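Side-chain contacts in farnesyl pyrophosphate synthase (PDB 3ZOU), which catalyses the elongation of geranyl diphosphate with isopentenyl diphosphate to give farnesyl diphosphate: residues A[249-253]-A[254-258]; A[48-51]-A[52-56]; A[198-202]-A[203-207]. All blocks are in the same frame, centred on the assembly; numbering follows the deposited sequence. Where two conformers were deposited one is given.

Followed from the N terminus, the chain meets interaction 2 first, then interaction 3 and finally interaction 1, strictly in series: none nests within another or crosses it. Each is a local contact in one continuous run of residues, so none closes a long loop. Residues 48-56 pack one turn against the next inside helix 47-58. Residues 198-207 carry the chain from the loop after helix 171-196 into helix 202-227, and residues 249-258 join the short helix 250-254 to helix 256-273. Interactions 2 and 3 lie on the same side of the chain's centre, about 14 Å apart between centres, whereas the centre of interaction 1 is about 30 Å from that of interaction 2 and about 35 Å from that of interaction 3.

Interaction 1 of 3, residues A[249-253]-A[254-258]; sequences TYPAL and LGLEA
The Tyr250 ring meets Leu254 at its edge, with the methyl CD1 of Leu254 lying near the ring plane, 4.2 Å from Tyr250 CD1. Beside it the puckered Pro251 ring brings CG to 4.2 Å from Leu256 CD1. Leu217 and Val221 of helix 202-227, Leu174 of helix 171-196 and Tyr262 also touch the tyrosine, while its hydroxyl has a weak hydrogen bond to Glu175. Leu254 carries CG beside its backbone N (chi1 -66°), which folds the branch back over the preceding turn; Leu254 CB sits 3.3 Å from Tyr250 O. Leu254 N donates to Tyr250 O at 2.9 Å. The contact thus illustrates a break between two helices in the all-alpha isoprenoid synthase fold. Helix 250-254 opens with Thr249 as N-cap, Thr249 OG1 accepting a bond from Ala252 N at 3.1 Å, and it ends at Gly255, whose positive phi (98°) turns the chain out of helical shape. Gly255 is also the N-cap residue of helix 256-273. Gly255 N still bonds to Pro251 O at 2.8 Å, though this bond is bent, with an N-H...O angle of 132°. Asp224 of helix 202-227 accepts a hydrogen bond from Tyr250 N and touches Thr249 and Pro251.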
ATOM      1  N   THR A 249       8.081   0.956 -30.673  1.00 34.55           N
ATOM      2  CA  THR A 249       9.282   0.561 -29.907  1.00 30.95           C
ATOM      3  C   THR A 249      10.393   1.511 -30.213  1.00 27.12           C
ATOM      4  O   THR A 249      10.319   2.304 -31.140  1.00 25.45           O
ATOM      5  CB  THR A 249       9.724  -0.829 -30.316  1.00 31.55           C
ATOM      6  OG1 THR A 249      10.098  -0.794 -31.705  1.00 29.94           O
ATOM      7  CG2 THR A 249       8.589  -1.859 -30.113  1.00 31.96           C
ATOM      8  N   TYR A 250      11.478   1.471 -29.439  1.00 21.13           N
ATOM      9  CA  TYR A 250      12.572   2.339 -29.755  1.00 19.33           C
ATOM     10  C   TYR A 250      13.166   2.110 -31.183  1.00 17.90           C
ATOM     11  O   TYR A 250      13.429   3.093 -31.843  1.00 20.88           O
ATOM     12  CB  TYR A 250      13.662   2.321 -28.646  1.00 19.59           C
ATOM     13  CG  TYR A 250      13.249   3.093 -27.432  1.00 19.66           C
ATOM     14  CD1 TYR A 250      13.309   4.474 -27.401  1.00 19.76           C
ATOM     15  CD2 TYR A 250      12.790   2.442 -26.305  1.00 20.61           C
ATOM     16  CE1 TYR A 250      12.901   5.189 -26.314  1.00 23.77           C
ATOM     17  CE2 TYR A 250      12.393   3.161 -25.200  1.00 21.28           C
ATOM     18  CZ  TYR A 250      12.460   4.536 -25.228  1.00 23.70           C
ATOM     19  OH  TYR A 250      12.113   5.280 -24.137  1.00 31.99           O
ATOM     20  N   PRO A 251      13.375   0.855 -31.586  1.00 19.95           N
ATOM     21  CA  PRO A 251      13.806   0.636 -33.001  1.00 21.16           C
ATOM     22  C   PRO A 251      12.841   1.198 -34.038  1.00 23.60           C
ATOM     23  O   PRO A 251      13.292   1.813 -35.041  1.00 23.77           O
ATOM     24  CB  PRO A 251      13.905  -0.882 -33.099  1.00 23.51           C
ATOM     25  CG  PRO A 251      14.294  -1.295 -31.712  1.00 23.35           C
ATOM     26  CD  PRO A 251      13.443  -0.389 -30.832  1.00 21.77           C
ATOM     27  N   ALA A 252      11.538   1.069 -33.789  1.00 24.67           N
ATOM     28  CA  ALA A 252      10.550   1.613 -34.775  1.00 26.41           C
ATOM     29  C   ALA A 252      10.631   3.106 -34.825  1.00 26.74           C
ATOM     30  O   ALA A 252      10.495   3.736 -35.896  1.00 27.48           O
ATOM     31  CB  ALA A 252       9.144   1.163 -34.441  1.00 28.80           C
ATOM     32  N   LEU A 253      10.892   3.736 -33.685  1.00 24.50           N
ATOM     33  CA  LEU A 253      10.829   5.174 -33.612  1.00 22.57           C
ATOM     34  C   LEU A 253      12.060   5.867 -34.099  1.00 24.00           C
ATOM     35  O   LEU A 253      12.001   6.885 -34.805  1.00 31.63           O
ATOM     36  CB  LEU A 253      10.577   5.618 -32.163  1.00 24.12           C
ATOM     37  CG  LEU A 253       9.154   5.514 -31.677  1.00 28.35           C
ATOM     38  CD1 LEU A 253       9.138   5.721 -30.168  1.00 29.59           C
ATOM     39  CD2 LEU A 253       8.261   6.532 -32.345  1.00 32.21           C
ATOM     40  N   LEU A 254      13.212   5.267 -33.776  1.00 21.00           N
ATOM     41  CA  LEU A 254      14.473   5.872 -34.025  1.00 21.64           C
ATOM     42  C   LEU A 254      15.205   5.245 -35.237  1.00 18.43           C
ATOM     43  O   LEU A 254      16.095   5.875 -35.772  1.00 23.72           O
ATOM     44  CB  LEU A 254      15.350   5.666 -32.774  1.00 23.11           C
ATOM     45  CG  LEU A 254      14.848   6.412 -31.535  1.00 24.49           C
ATOM     46  CD1 LEU A 254      15.822   6.111 -30.402  1.00 25.58           C
ATOM     47  CD2 LEU A 254      14.796   7.914 -31.727  1.00 26.95           C
ATOM     48  N   GLY A 255      14.883   4.009 -35.550  1.00 19.83           N
ATOM     49  CA  GLY A 255      15.591   3.111 -36.434  1.00 21.91           C
ATOM     50  C   GLY A 255      16.448   2.207 -35.559  1.00 25.56           C
ATOM     51  O   GLY A 255      16.791   2.639 -34.445  1.00 26.01           O
ATOM     52  N   LEU A 256      16.736   0.987 -36.019  1.00 25.44           N
ATOM     53  CA  LEU A 256      17.485  -0.010 -35.236  1.00 29.09           C
ATOM     54  C   LEU A 256      18.835   0.499 -34.806  1.00 28.56           C
ATOM     55  O   LEU A 256      19.223   0.509 -33.579  1.00 25.87           O
ATOM     56  CB  LEU A 256      17.624  -1.357 -35.985  1.00 30.48           C
ATOM     57  CG  LEU A 256      18.296  -2.513 -35.207  1.00 31.77           C
ATOM     58  CD1 LEU A 256      17.623  -2.768 -33.869  1.00 32.66           C
ATOM     59  CD2 LEU A 256      18.327  -3.794 -36.034  1.00 32.94           C
ATOM     60  N   GLU A 257      19.611   0.951 -35.763  1.00 28.37           N
ATOM     61  CA  GLU A 257      20.950   1.299 -35.443  1.00 26.45           C
ATOM     62  C   GLU A 257      20.993   2.563 -34.583  1.00 26.36           C
ATOM     63  O   GLU A 257      21.800   2.713 -33.628  1.00 26.37           O
ATOM     64  CB  GLU A 257      21.780   1.322 -36.734  1.00 28.78           C
ATOM     65  CG  GLU A 257      23.239   1.346 -36.436  1.00 30.36           C
ATOM     66  CD  GLU A 257      23.744   0.087 -35.759  1.00 30.79           C
ATOM     67  OE1 GLU A 257      23.440  -1.026 -36.217  1.00 30.83           O
ATOM     68  OE2 GLU A 257      24.507   0.207 -34.784  1.00 35.01           O
ATOM     69  N   ALA A 258      20.059   3.481 -34.801  1.00 22.77           N
ATOM     70  CA  ALA A 258      20.008   4.680 -34.009  1.00 20.06           C
ATOM     71  C   ALA A 258      19.567   4.369 -32.505  1.00 18.59           C
ATOM     72  O   ALA A 258      19.911   5.092 -31.592  1.00 18.65           O
ATOM     73  CB  ALA A 258      19.010   5.665 -34.647  1.00 23.79           C
TER

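Interaction 2 of 3, residues A[48-51]-A[52-56]; sequences RPLL and AYAAC
Tyr53 lies back against the carbonyl of Pro49, one helical turn earlier, and this is one of the tight places: Tyr53 CD2 is 3.2 Å from Pro49 O, which approaches the ring obliquely. With CG anti to its carbonyl carbon (chi1 -72°), the tyrosine directs its ring toward that turn. Pro49 O also accepts Tyr53 N in a nearly straight bond, 2.9 Å long with an N-H...O angle of 175°. The next position repeats the pattern on a smaller scale, for Ala54 CB presses to 3.2 Å from Leu50 O, the acceptor for Ala54 N. Ala52 N and Ala55 N continue the ladder, to Arg48 O and Leu51 O. Such i to i+4 bonding is the working principle of the alpha-helix, here helix 47-58 of an all-alpha prenyl synthase. Helices 3-19, 67-85, 171-196 and 282-293 all pack against it. The looser part lies between the apolar side chains themselves, where Pro49 CB stands 4.4 Å from Tyr53 CE2 and Leu50 CD2 4.3 Å from Ala54 CB. Leu50 touches the bound benzoxazolyl propanoic acid fragment, in a pocket that also includes Gln7 and Leu287. Almost everything here is buried; Arg48, which remains partly exposed, touches His77 and Ser189. The Tyr53 hydroxyl is hydrogen-bonded to Asp67.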
ATOM      1  N   ARG A  48      15.974  -4.470  -8.337  1.00  9.95           N
ATOM      2  CA  ARG A  48      15.669  -3.378  -7.470  1.00  9.33           C
ATOM      3  C   ARG A  48      16.304  -3.469  -6.084  1.00  9.28           C
ATOM      4  O   ARG A  48      16.978  -2.507  -5.680  1.00  9.82           O
ATOM      5  CB  ARG A  48      14.134  -3.200  -7.447  1.00  9.27           C
ATOM      6  CG  ARG A  48      13.595  -2.669  -8.776  1.00 10.08           C
ATOM      7  CD  ARG A  48      12.120  -2.934  -8.926  1.00 10.29           C
ATOM      8  NE  ARG A  48      11.705  -2.611 -10.301  1.00 11.15           N
ATOM      9  CZ  ARG A  48      11.907  -3.424 -11.323  1.00 11.00           C
ATOM     10  NH1 ARG A  48      12.480  -4.626 -11.170  1.00 11.62           N
ATOM     11  NH2 ARG A  48      11.557  -3.059 -12.530  1.00 11.80           N
ATOM     12  N   PRO A  49      16.403  -4.681  -5.521  1.00  9.14           N
ATOM     13  CA  PRO A  49      17.292  -4.883  -4.367  1.00  8.79           C
ATOM     14  C   PRO A  49      18.778  -4.566  -4.662  1.00  9.89           C
ATOM     15  O   PRO A  49      19.394  -3.904  -3.847  1.00  9.74           O
ATOM     16  CB  PRO A  49      17.071  -6.308  -4.025  1.00  9.10           C
ATOM     17  CG  PRO A  49      15.564  -6.491  -4.296  1.00  8.99           C
ATOM     18  CD  PRO A  49      15.360  -5.731  -5.567  1.00  8.95           C
ATOM     19  N   LEU A  50      19.234  -5.041  -5.803  1.00 10.01           N
ATOM     20  CA  LEU A  50      20.663  -4.813  -6.242  1.00 10.24           C
ATOM     21  C   LEU A  50      20.923  -3.313  -6.171  1.00 10.47           C
ATOM     22  O   LEU A  50      21.914  -2.804  -5.665  1.00 12.15           O
ATOM     23  CB  LEU A  50      20.842  -5.354  -7.635  1.00 11.34           C
ATOM     24  CG  LEU A  50      22.304  -5.459  -8.197  1.00 12.95           C
ATOM     25  CD1 LEU A  50      22.303  -6.337  -9.414  1.00 14.02           C
ATOM     26  CD2 LEU A  50      22.802  -4.096  -8.512  1.00 13.46           C
ATOM     27  N   LEU A  51      19.993  -2.537  -6.749  1.00  9.80           N
ATOM     28  CA  LEU A  51      20.119  -1.112  -6.810  1.00 10.96           C
ATOM     29  C   LEU A  51      20.186  -0.501  -5.418  1.00 11.13           C
ATOM     30  O   LEU A  51      20.924   0.457  -5.183  1.00 10.10           O
ATOM     31  CB  LEU A  51      18.986  -0.492  -7.647  1.00 10.55           C
ATOM     32  CG  LEU A  51      19.133  -0.673  -9.168  1.00 11.07           C
ATOM     33  CD1 LEU A  51      17.842  -0.386  -9.916  1.00 12.48           C
ATOM     34  CD2 LEU A  51      20.281   0.166  -9.712  1.00 12.97           C
ATOM     35  N   ALA A  52      19.274  -0.926  -4.527  1.00 11.11           N
ATOM     36  CA  ALA A  52      19.273  -0.396  -3.132  1.00 10.18           C
ATOM     37  C   ALA A  52      20.610  -0.706  -2.450  1.00 10.62           C
ATOM     38  O   ALA A  52      21.182   0.178  -1.858  1.00 10.71           O
ATOM     39  CB  ALA A  52      18.100  -0.970  -2.355  1.00 12.06           C
ATOM     40  N   TYR A  53      21.054  -1.930  -2.523  1.00 10.08           N
ATOM     41  CA  TYR A  53      22.352  -2.281  -1.880  1.00 11.50           C
ATOM     42  C   TYR A  53      23.457  -1.463  -2.529  1.00 12.69           C
ATOM     43  O   TYR A  53      24.321  -0.925  -1.832  1.00 12.50           O
ATOM     44  CB  TYR A  53      22.653  -3.769  -2.061  1.00 11.47           C
ATOM     45  CG  TYR A  53      21.761  -4.633  -1.201  1.00 11.09           C
ATOM     46  CD1 TYR A  53      21.670  -4.462   0.173  1.00 12.46           C
ATOM     47  CD2 TYR A  53      21.037  -5.685  -1.745  1.00 11.96           C
ATOM     48  CE1 TYR A  53      20.892  -5.279   0.956  1.00 14.04           C
ATOM     49  CE2 TYR A  53      20.196  -6.476  -0.966  1.00 11.97           C
ATOM     50  CZ  TYR A  53      20.173  -6.300   0.402  1.00 12.77           C
ATOM     51  OH  TYR A  53      19.337  -7.089   1.220  1.00 15.03           O
ATOM     52  N   ALA A  54      23.445  -1.362  -3.855  1.00 11.78           N
ATOM     53  CA  ALA A  54      24.583  -0.749  -4.559  1.00 10.96           C
ATOM     54  C   ALA A  54      24.580   0.734  -4.267  1.00 12.54           C
ATOM     55  O   ALA A  54      25.652   1.355  -4.166  1.00 12.70           O
ATOM     56  CB  ALA A  54      24.572  -1.048  -6.042  1.00 12.35           C
ATOM     57  N   ALA A  55      23.407   1.402  -4.222  1.00 10.70           N
ATOM     58  CA  ALA A  55      23.384   2.801  -3.893  1.00 12.13           C
ATOM     59  C   ALA A  55      23.875   3.051  -2.442  1.00 12.83           C
ATOM     60  O   ALA A  55      24.539   4.072  -2.186  1.00 13.51           O
ATOM     61  CB  ALA A  55      21.952   3.370  -4.098  1.00 12.15           C
ATOM     62  N   CYS A  56      23.474   2.196  -1.528  1.00 11.95           N
ATOM     63  CA  CYS A  56      23.884   2.303  -0.152  1.00 13.91           C
ATOM     64  C   CYS A  56      25.441   2.199  -0.131  1.00 14.06           C
ATOM     65  O   CYS A  56      26.079   3.101   0.456  1.00 15.21           O
ATOM     66  CB  CYS A  56      23.252   1.208   0.639  1.00 13.64           C
ATOM     67  SG  CYS A  56      23.663   1.211   2.392  1.00 16.17           S
TER

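Interaction 3 of 3, residues A[198-202]-A[203-207]; sequences GRAEP and ASLAA
Ala200 makes the first touch, its CB 3.8 Å from the methyl CD2 of Leu205, five residues on. Leu205 is met a second time by the following residue: Glu201 O accepts Leu205 N at 2.9 Å, and Leu205 CG rests 3.3 Å from Glu201 O. Glu201 does most of the work. Although its CB starts away from the helix, the chain bends at chi2 (70°) and brings the carboxylate back over the first turn. There Glu201 OE1 accepts Ser204 N at 3.0 Å in a fairly straight bond, the donor standing above the carboxylate plane (42° out of it). The other oxygen, OE2, faces Ser204 OG at a distance too short to be trusted, the serine having been modelled in two conformers. Pro202 follows as the first residue of helix 202-227, and Pro202 O takes Ala206 N at 3.0 Å. Leu205 also touches Arg191 and Ala194 of helix 171-196, which place this surface turn against the preceding helix. These contacts make up a capped helix N terminus: Glu201 as the N-cap, a proline next to it, and an apolar pair straddling the cap, Ala200 with Leu205, as in the hydrophobic staple.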
ATOM      1  N   GLY A 198      23.032   6.446   5.478  1.00 16.91           N
ATOM      2  CA  GLY A 198      23.266   7.401   6.563  1.00 19.89           C
ATOM      3  C   GLY A 198      24.148   8.562   6.127  1.00 21.36           C
ATOM      4  O   GLY A 198      24.415   9.438   6.941  1.00 25.34           O
ATOM      5  N   ARG A 199      24.543   8.593   4.846  1.00 23.61           N
ATOM      6  CA  ARG A 199      25.489   9.577   4.301  1.00 26.62           C
ATOM      7  C   ARG A 199      24.930  10.247   3.067  1.00 26.66           C
ATOM      8  O   ARG A 199      25.680  10.784   2.237  1.00 31.82           O
ATOM      9  CB  ARG A 199      26.837   8.906   4.007  1.00 29.56           C
ATOM     10  CG  ARG A 199      27.373   8.118   5.195  1.00 33.83           C
ATOM     11  CD  ARG A 199      28.561   7.157   4.961  1.00 42.71           C
ATOM     12  NE  ARG A 199      28.747   6.298   6.152  1.00 50.23           N
ATOM     13  CZ  ARG A 199      29.767   5.455   6.340  1.00 59.22           C
ATOM     14  NH1 ARG A 199      30.743   5.350   5.435  1.00 63.53           N
ATOM     15  NH2 ARG A 199      29.820   4.715   7.447  1.00 57.82           N
ATOM     16  N   ALA A 200      23.609  10.266   2.936  1.00 22.69           N
ATOM     17  CA  ALA A 200      23.016  10.894   1.811  1.00 24.72           C
ATOM     18  C   ALA A 200      23.243  12.388   1.978  1.00 28.10           C
ATOM     19  O   ALA A 200      23.334  12.882   3.089  1.00 33.25           O
ATOM     20  CB  ALA A 200      21.569  10.542   1.727  1.00 24.46           C
ATOM     21  N   GLU A 201      23.443  13.073   0.881  1.00 22.66           N
ATOM     22  CA  GLU A 201      23.202  14.500   0.842  1.00 22.58           C
ATOM     23  C   GLU A 201      22.647  14.918  -0.459  1.00 22.88           C
ATOM     24  O   GLU A 201      22.582  14.127  -1.377  1.00 19.51           O
ATOM     25  CB  GLU A 201      24.405  15.299   1.302  1.00 31.26           C
ATOM     26  CG  GLU A 201      25.697  14.745   0.934  1.00 30.27           C
ATOM     27  CD  GLU A 201      25.946  14.856  -0.547  1.00 39.42           C
ATOM     28  OE1 GLU A 201      25.375  15.760  -1.264  1.00 37.70           O
ATOM     29  OE2 GLU A 201      26.770  14.030  -0.972  1.00 40.25           O
ATOM     30  N   PRO A 202      22.138  16.153  -0.568  1.00 20.08           N
ATOM     31  CA  PRO A 202      21.408  16.477  -1.787  1.00 20.14           C
ATOM     32  C   PRO A 202      22.134  16.312  -3.105  1.00 17.75           C
ATOM     33  O   PRO A 202      21.555  15.848  -4.018  1.00 19.66           O
ATOM     34  CB  PRO A 202      20.953  17.931  -1.581  1.00 20.18           C
ATOM     35  CG  PRO A 202      20.866  18.025  -0.113  1.00 21.46           C
ATOM     36  CD  PRO A 202      21.953  17.163   0.497  1.00 21.59           C
ATOM     37  N   ALA A 203      23.408  16.742  -3.196  1.00 16.70           N
ATOM     38  CA  ALA A 203      24.086  16.596  -4.448  1.00 15.94           C
ATOM     39  C   ALA A 203      24.258  15.110  -4.788  1.00 14.21           C
ATOM     40  O   ALA A 203      24.120  14.753  -5.950  1.00 15.60           O
ATOM     41  CB  ALA A 203      25.435  17.284  -4.377  1.00 19.11           C
ATOM     42  N   SER A 204      24.632  14.287  -3.823  1.00 15.39           N
ATOM     43  CA  SER A 204      24.777  12.847  -4.151  0.50 15.22           C
ATOM     44  C   SER A 204      23.460  12.207  -4.504  1.00 14.75           C
ATOM     45  O   SER A 204      23.391  11.363  -5.417  1.00 14.35           O
ATOM     46  CB  SER A 204      25.399  12.068  -3.047  0.50 15.35           C
ATOM     47  OG  SER A 204      26.726  12.465  -2.849  0.50 16.04           O
ATOM     48  N   LEU A 205      22.403  12.595  -3.792  1.00 15.91           N
ATOM     49  CA  LEU A 205      21.072  12.103  -4.175  1.00 15.56           C
ATOM     50  C   LEU A 205      20.648  12.503  -5.563  1.00 16.16           C
ATOM     51  O   LEU A 205      20.087  11.720  -6.283  1.00 15.23           O
ATOM     52  CB  LEU A 205      20.021  12.560  -3.168  1.00 18.28           C
ATOM     53  CG  LEU A 205      20.148  11.959  -1.772  1.00 19.96           C
ATOM     54  CD1 LEU A 205      19.042  12.456  -0.827  1.00 21.94           C
ATOM     55  CD2 LEU A 205      20.089  10.434  -1.779  1.00 20.91           C
ATOM     56  N   ALA A 206      20.949  13.720  -5.979  1.00 13.93           N
ATOM     57  CA  ALA A 206      20.578  14.185  -7.265  1.00 15.33           C
ATOM     58  C   ALA A 206      21.346  13.394  -8.337  1.00 14.26           C
ATOM     59  O   ALA A 206      20.811  13.066  -9.403  1.00 16.41           O
ATOM     60  CB  ALA A 206      20.844  15.685  -7.386  1.00 15.07           C
ATOM     61  N   ALA A 207      22.654  13.195  -8.091  1.00 14.88           N
ATOM     62  CA  ALA A 207      23.446  12.420  -9.015  1.00 13.12           C
ATOM     63  C   ALA A 207      22.954  11.021  -9.174  1.00 13.49           C
ATOM     64  O   ALA A 207      22.884  10.498 -10.264  1.00 13.18           O
ATOM     65  CB  ALA A 207      24.905  12.405  -8.543  1.00 14.63           C
TER